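PDB 3VGM: glucokinase from Streptomyces griseus, which probably catalyses the ATP-dependent phosphorylation of D-glucose to D-glucose 6-phosphate. Local coordinates for residues 272-277 against 290-295. Sequence-based numbering, arbitrary orientation.
Sequences PIRKSF and AQVLAA
Arg274 reaches from helix 267-280 to the backbone of strand 291-294 and holds the carbonyl of Val292 with two nitrogens. Arg274 NE lies 3.0 Å from Val292 O and Arg274 NH2 2.9 Å from the same oxygen, a side-on grip in which the acceptor sits in the guanidinium plane at its edge. Both donors approach from one face of the carbonyl, tilted some 28° from its plane, and both hydrogen bonds are moderately bent, as expected when two donors of one guanidinium share an acceptor. With CG anti to the carbonyl carbon (chi1 -70°) and the chain extended as far as NE, the arginine reaches across from helix to strand, and its CG methylene lies against Val292, with Arg274 CG 3.9 Å from Val292 CB. NH1 forms a salt bridge with Glu267, about two turns back, at the start of the helix.

Deeper in the contact, Val292 CG2 sits over the face of the Phe277 ring, 4.2 Å from its centroid, in a CH-pi contact. Phe277 is turned there by its first torsion (chi1 170°, CG anti to the backbone N), and Phe277 CZ also meets Ala290 CB at 4.2 Å. A branched valine suits this place because one methyl serves the ring while CG1 packs beside the arginine; the small methyl of Ala290 probably suits the place beside the ring end.

The contact joins the helix to the strand outermost in this chain's sheet, within the beta-alpha-beta crossover 255-259, 267-280, 291-294, whose two strands run parallel. A leucine in place of Arg274 would probably leave Val292 O without both donors and Glu267 without its charged mate. The chemistry thus combines a buried apolar layer with a polar clasp, the guanidinium tying a strand carbonyl to a carboxylate of its own helix.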
ATOM      1  N   PRO A 272       3.680  -3.100  22.964  1.00 18.66           N
ATOM      2  CA  PRO A 272       3.692  -2.450  21.636  1.00 18.24           C
ATOM      3  C   PRO A 272       2.384  -2.519  20.863  1.00 17.54           C
ATOM      4  O   PRO A 272       2.064  -1.570  20.118  1.00 16.57           O
ATOM      5  CB  PRO A 272       4.815  -3.184  20.869  1.00 19.52           C
ATOM      6  CG  PRO A 272       5.187  -4.336  21.674  1.00 19.13           C
ATOM      7  CD  PRO A 272       4.830  -4.031  23.107  1.00 19.16           C
ATOM      8  N   ILE A 273       1.619  -3.600  21.033  1.00 16.58           N
ATOM      9  CA  ILE A 273       0.279  -3.646  20.428  1.00 16.16           C
ATOM     10  C   ILE A 273      -0.573  -2.483  20.963  1.00 16.77           C
ATOM     11  O   ILE A 273      -1.220  -1.776  20.191  1.00 15.92           O
ATOM     12  CB  ILE A 273      -0.424  -5.020  20.624  1.00 15.98           C
ATOM     13  CG1 ILE A 273       0.284  -6.092  19.767  1.00 15.58           C
ATOM     14  CG2 ILE A 273      -1.935  -4.916  20.281  1.00 15.97           C
ATOM     15  CD1 ILE A 273      -0.305  -7.511  20.008  1.00 17.82           C
ATOM     16  N   ARG A 274      -0.564  -2.283  22.278  1.00 16.41           N
ATOM     17  CA  ARG A 274      -1.319  -1.163  22.852  1.00 17.18           C
ATOM     18  C   ARG A 274      -0.837   0.184  22.313  1.00 17.54           C
ATOM     19  O   ARG A 274      -1.652   1.072  22.048  1.00 17.48           O
ATOM     20  CB  ARG A 274      -1.216  -1.159  24.384  1.00 17.76           C
ATOM     21  CG  ARG A 274      -1.979  -2.330  25.031  1.00 17.65           C
ATOM     22  CD  ARG A 274      -1.925  -2.210  26.574  1.00 20.66           C
ATOM     23  NE  ARG A 274      -2.621  -3.348  27.177  1.00 20.00           N
ATOM     24  CZ  ARG A 274      -2.003  -4.376  27.778  1.00 24.68           C
ATOM     25  NH1 ARG A 274      -0.685  -4.376  27.927  1.00 20.58           N
ATOM     26  NH2 ARG A 274      -2.721  -5.381  28.274  1.00 23.76           N
ATOM     27  N   LYS A 275       0.480   0.357  22.188  1.00 17.68           N
ATOM     28  CA  LYS A 275       0.998   1.644  21.692  1.00 18.94           C
ATOM     29  C   LYS A 275       0.540   1.930  20.259  1.00 18.15           C
ATOM     30  O   LYS A 275       0.238   3.087  19.909  1.00 18.25           O
ATOM     31  CB  LYS A 275       2.526   1.672  21.763  1.00 19.48           C
ATOM     32  CG  LYS A 275       3.017   1.780  23.206  1.00 23.81           C
ATOM     33  CD  LYS A 275       4.514   1.614  23.244  1.00 28.44           C
ATOM     34  CE  LYS A 275       5.007   1.955  24.626  1.00 33.27           C
ATOM     35  NZ  LYS A 275       6.364   1.404  24.837  1.00 39.96           N
ATOM     36  N   SER A 276       0.511   0.892  19.418  1.00 17.30           N
ATOM     37  CA  SER A 276       0.062   1.065  18.036  1.00 17.73           C
ATOM     38  C   SER A 276      -1.430   1.285  17.957  1.00 16.64           C
ATOM     39  O   SER A 276      -1.910   2.082  17.145  1.00 17.09           O
ATOM     40  CB  SER A 276       0.455  -0.162  17.174  1.00 18.18           C
ATOM     41  OG  SER A 276       1.803   0.053  16.763  1.00 25.19           O
ATOM     42  N   PHE A 277      -2.171   0.588  18.818  1.00 16.53           N
ATOM     43  CA  PHE A 277      -3.617   0.796  18.909  1.00 16.42           C
ATOM     44  C   PHE A 277      -3.887   2.287  19.164  1.00 16.85           C
ATOM     45  O   PHE A 277      -4.710   2.924  18.474  1.00 17.42           O
ATOM     46  CB  PHE A 277      -4.190  -0.086  20.042  1.00 16.63           C
ATOM     47  CG  PHE A 277      -5.632   0.222  20.374  1.00 18.22           C
ATOM     48  CD1 PHE A 277      -6.641  -0.057  19.447  1.00 17.81           C
ATOM     49  CD2 PHE A 277      -5.978   0.810  21.590  1.00 18.89           C
ATOM     50  CE1 PHE A 277      -8.010   0.257  19.747  1.00 19.80           C
ATOM     51  CE2 PHE A 277      -7.336   1.128  21.900  1.00 19.03           C
ATOM     52  CZ  PHE A 277      -8.344   0.837  20.986  1.00 18.28           C
ATOM     53  N   ALA A 290     -11.134   1.748  24.193  1.00 21.04           N
ATOM     54  CA  ALA A 290     -11.337   0.372  24.617  1.00 20.92           C
ATOM     55  C   ALA A 290     -10.122  -0.094  25.428  1.00 20.08           C
ATOM     56  O   ALA A 290      -8.978   0.283  25.127  1.00 20.09           O
ATOM     57  CB  ALA A 290     -11.534  -0.550  23.388  1.00 19.83           C
ATOM     58  N   GLN A 291     -10.376  -0.915  26.441  1.00 19.80           N
ATOM     59  CA  GLN A 291      -9.278  -1.637  27.121  1.00 20.08           C
ATOM     60  C   GLN A 291      -8.730  -2.721  26.202  1.00 19.10           C
ATOM     61  O   GLN A 291      -9.470  -3.347  25.448  1.00 19.62           O
ATOM     62  CB  GLN A 291      -9.765  -2.268  28.422  1.00 20.52           C
ATOM     63  CG  GLN A 291     -10.350  -1.241  29.388  1.00 24.76           C
ATOM     64  CD  GLN A 291     -10.904  -1.888  30.628  1.00 32.68           C
ATOM     65  OE1 GLN A 291     -10.174  -2.550  31.354  1.00 34.44           O
ATOM     66  NE2 GLN A 291     -12.198  -1.688  30.890  1.00 34.42           N
ATOM     67  N   VAL A 292      -7.418  -2.900  26.218  1.00 17.93           N
ATOM     68  CA  VAL A 292      -6.796  -3.999  25.497  1.00 17.58           C
ATOM     69  C   VAL A 292      -6.264  -4.939  26.580  1.00 17.69           C
ATOM     70  O   VAL A 292      -5.324  -4.591  27.313  1.00 17.51           O
ATOM     71  CB  VAL A 292      -5.654  -3.501  24.598  1.00 18.13           C
ATOM     72  CG1 VAL A 292      -4.900  -4.676  23.929  1.00 17.83           C
ATOM     73  CG2 VAL A 292      -6.209  -2.533  23.517  1.00 17.66           C
ATOM     74  N   LEU A 293      -6.909  -6.099  26.679  1.00 17.57           N
ATOM     75  CA  LEU A 293      -6.719  -7.009  27.805  1.00 17.86           C
ATOM     76  C   LEU A 293      -6.000  -8.274  27.373  1.00 17.66           C
ATOM     77  O   LEU A 293      -6.191  -8.760  26.248  1.00 17.54           O
ATOM     78  CB  LEU A 293      -8.087  -7.379  28.384  1.00 18.52           C
ATOM     79  CG  LEU A 293      -8.952  -6.197  28.856  1.00 20.35           C
ATOM     80  CD1 LEU A 293     -10.331  -6.675  29.333  1.00 21.62           C
ATOM     81  CD2 LEU A 293      -8.233  -5.437  29.933  1.00 20.38           C
ATOM     82  N   ALA A 294      -5.191  -8.823  28.282  1.00 18.31           N
ATOM     83  CA  ALA A 294      -4.545 -10.097  28.016  1.00 18.42           C
ATOM     84  C   ALA A 294      -5.571 -11.209  28.213  1.00 18.15           C
ATOM     85  O   ALA A 294      -6.320 -11.206  29.198  1.00 18.10           O
ATOM     86  CB  ALA A 294      -3.357 -10.307  28.987  1.00 19.26           C
ATOM     87  N   ALA A 295      -5.589 -12.166  27.292  1.00 17.58           N
ATOM     88  CA  ALA A 295      -6.376 -13.399  27.469  1.00 17.73           C
ATOM     89  C   ALA A 295      -5.896 -14.129  28.729  1.00 18.17           C
ATOM     90  O   ALA A 295      -4.703 -14.046  29.110  1.00 18.40           O
ATOM     91  CB  ALA A 295      -6.206 -14.307  26.252  1.00 17.50           C
TER